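Local coordinates for protein fatty acid synthase 1, isoform A (Drosophila melanogaster, PDB 6FN6) that probably carries out the ketoreduction, dehydration and enoyl reduction steps of fatty acid chain elongation, as the modifying region of a multifunctional synthase, at residues 22-27 against 147-152. Sequence-based numbering, arbitrary orientation.
Sequences AGHTID and GIFRGI
Phe149 lays its phenyl ring against the bend at Gly23 and His24, and the loop 147-152 is shaped to bring it there. The loop starts just where the chain leaves strand 143-145, which pairs with strand 24-26; here the CA atoms of Gly147 and Gly23 make the closest approach of the two backbones, 5.3 Å, without contact. From here the loop turns away: the O of Gly147 takes the N-H of Arg150 at 3.0 Å, closing a short 3-10 turn through Ile148 and Phe149.

At Phe149 the side chain leaves on the side opposite its own carbonyl carbon, which carries the ring across to the other segment. The CB of His24 stands over the middle of one face, 3.7 Å from the ring centroid and 13° off the normal, a CH-pi contact. The N of His24 lies over that face too, 3.7 Å from Phe149 CD2, and the C of Gly23 is 3.8 Å from the same CD2. The imidazole, swung opposite its own backbone N (chi1 -170°), runs out past the CE1 rim, where His24 CD2 is 3.8 Å from Phe149 CE1; the ring planes lie oblique to each other, at 55°.

Past the ring, the O of Phe149 accepts a hydrogen bond from Gln179 NE2 of helix 170-183, and Ile152 starts the next strand, its N hydrogen-bonded to Tyr135 OH.

The contact joins the N-terminal and C-terminal hotdog folds of the dehydratase domain at its probable active site. His24, the predicted proton acceptor, and Phe149 both touch Asp175, the predicted donor. The phenyl face under CB holds the base of the histidine side chain in place, while the hydrogen bond from ND1 to Leu31 O, with CD2 packed against Phe149 CE1, would limit turning of the imidazole, consistent with a histidine held in a set orientation beside the aspartate.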
loop_
_atom_site.group_PDB
_atom_site.type_symbol
_atom_site.label_atom_id
_atom_site.label_comp_id
_atom_site.label_asym_id
_atom_site.label_seq_id
_atom_site.Cartn_x
_atom_site.Cartn_y
_atom_site.Cartn_z
ATOM N N ALA A 22 32.192 -10.316 17.146
ATOM C CA ALA A 22 32.111 -11.747 17.408
ATOM C C ALA A 22 31.225 -12.027 18.622
ATOM O O ALA A 22 30.680 -13.121 18.766
ATOM C CB ALA A 22 33.497 -12.325 17.618
ATOM N N GLY A 23 31.090 -11.035 19.495
ATOM C CA GLY A 23 30.266 -11.169 20.682
ATOM C C GLY A 23 28.794 -11.352 20.379
ATOM O O GLY A 23 28.053 -11.907 21.188
ATOM N N HIS A 24 28.361 -10.870 19.216
ATOM C CA HIS A 24 26.964 -10.980 18.817
ATOM C C HIS A 24 26.702 -12.320 18.135
ATOM O O HIS A 24 26.317 -12.369 16.966
ATOM C CB HIS A 24 26.584 -9.822 17.893
ATOM C CG HIS A 24 25.117 -9.724 17.613
ATOM N ND1 HIS A 24 24.542 -10.216 16.460
ATOM C CD2 HIS A 24 24.104 -9.195 18.339
ATOM C CE1 HIS A 24 23.242 -9.992 16.489
ATOM N NE2 HIS A 24 22.950 -9.374 17.619
ATOM N N THR A 25 26.908 -13.404 18.879
ATOM C CA THR A 25 26.699 -14.751 18.360
ATOM C C THR A 25 25.260 -15.192 18.607
ATOM O O THR A 25 24.755 -15.099 19.724
ATOM C CB THR A 25 27.678 -15.754 19.009
ATOM O OG1 THR A 25 29.026 -15.365 18.718
ATOM C CG2 THR A 25 27.449 -17.174 18.496
ATOM N N ILE A 26 24.603 -15.668 17.553
ATOM C CA ILE A 26 23.213 -16.096 17.645
ATOM C C ILE A 26 23.091 -17.518 17.127
ATOM O O ILE A 26 23.388 -17.790 15.964
ATOM C CB ILE A 26 22.272 -15.159 16.855
ATOM C CG1 ILE A 26 22.475 -13.697 17.265
ATOM C CG2 ILE A 26 20.817 -15.583 17.041
ATOM C CD1 ILE A 26 22.062 -13.379 18.679
ATOM N N ASP A 27 22.639 -18.419 17.993
ATOM C CA ASP A 27 22.408 -19.806 17.610
ATOM C C ASP A 27 23.660 -20.422 16.984
ATOM O O ASP A 27 23.584 -21.093 15.956
ATOM C CB ASP A 27 21.230 -19.890 16.636
ATOM C CG ASP A 27 20.675 -21.298 16.506
ATOM O OD1 ASP A 27 21.115 -22.187 17.264
ATOM O OD2 ASP A 27 19.790 -21.514 15.652
ATOM N N GLY A 147 31.288 -10.968 25.378
ATOM C CA GLY A 147 31.999 -9.705 25.431
ATOM C C GLY A 147 31.118 -8.524 25.798
ATOM O O GLY A 147 30.282 -8.612 26.697
ATOM N N ILE A 148 31.308 -7.411 25.096
ATOM C CA ILE A 148 30.621 -6.170 25.433
ATOM C C ILE A 148 29.132 -6.245 25.099
ATOM O O ILE A 148 28.350 -5.399 25.530
ATOM C CB ILE A 148 31.281 -4.969 24.728
ATOM C CG1 ILE A 148 31.203 -5.119 23.204
ATOM C CG2 ILE A 148 32.731 -4.832 25.185
ATOM C CD1 ILE A 148 31.660 -3.891 22.444
ATOM N N PHE A 149 28.736 -7.257 24.331
ATOM C CA PHE A 149 27.323 -7.458 24.025
ATOM C C PHE A 149 26.582 -8.019 25.235
ATOM O O PHE A 149 25.356 -8.126 25.225
ATOM C CB PHE A 149 27.150 -8.389 22.821
ATOM C CG PHE A 149 27.331 -7.706 21.493
ATOM C CD1 PHE A 149 26.250 -7.135 20.844
ATOM C CD2 PHE A 149 28.578 -7.633 20.896
ATOM C CE1 PHE A 149 26.405 -6.504 19.624
ATOM C CE2 PHE A 149 28.740 -7.004 19.676
ATOM C CZ PHE A 149 27.652 -6.438 19.040
ATOM N N ARG A 150 27.328 -8.391 26.271
ATOM C CA ARG A 150 26.722 -8.759 27.543
ATOM C C ARG A 150 26.584 -7.500 28.397
ATOM O O ARG A 150 27.133 -7.417 29.496
ATOM C CB ARG A 150 27.555 -9.825 28.260
ATOM C CG ARG A 150 27.278 -11.244 27.779
ATOM C CD ARG A 150 28.230 -12.250 28.405
ATOM N NE ARG A 150 28.056 -12.366 29.851
ATOM C CZ ARG A 150 27.405 -13.355 30.460
ATOM N NH1 ARG A 150 26.844 -14.338 29.762
ATOM N NH2 ARG A 150 27.313 -13.363 31.782
ATOM N N GLY A 151 25.841 -6.524 27.881
ATOM C CA GLY A 151 25.792 -5.198 28.471
ATOM C C GLY A 151 24.612 -4.908 29.379
ATOM O O GLY A 151 24.520 -3.817 29.944
ATOM N N ILE A 152 23.699 -5.863 29.509
ATOM C CA ILE A 152 22.604 -5.724 30.462
ATOM C C ILE A 152 23.120 -6.039 31.861
ATOM O O ILE A 152 23.296 -7.203 32.223
ATOM C CB ILE A 152 21.416 -6.629 30.100
ATOM C CG1 ILE A 152 20.883 -6.270 28.710
ATOM C CG2 ILE A 152 20.314 -6.496 31.148
ATOM C CD1 ILE A 152 19.814 -7.214 28.181
#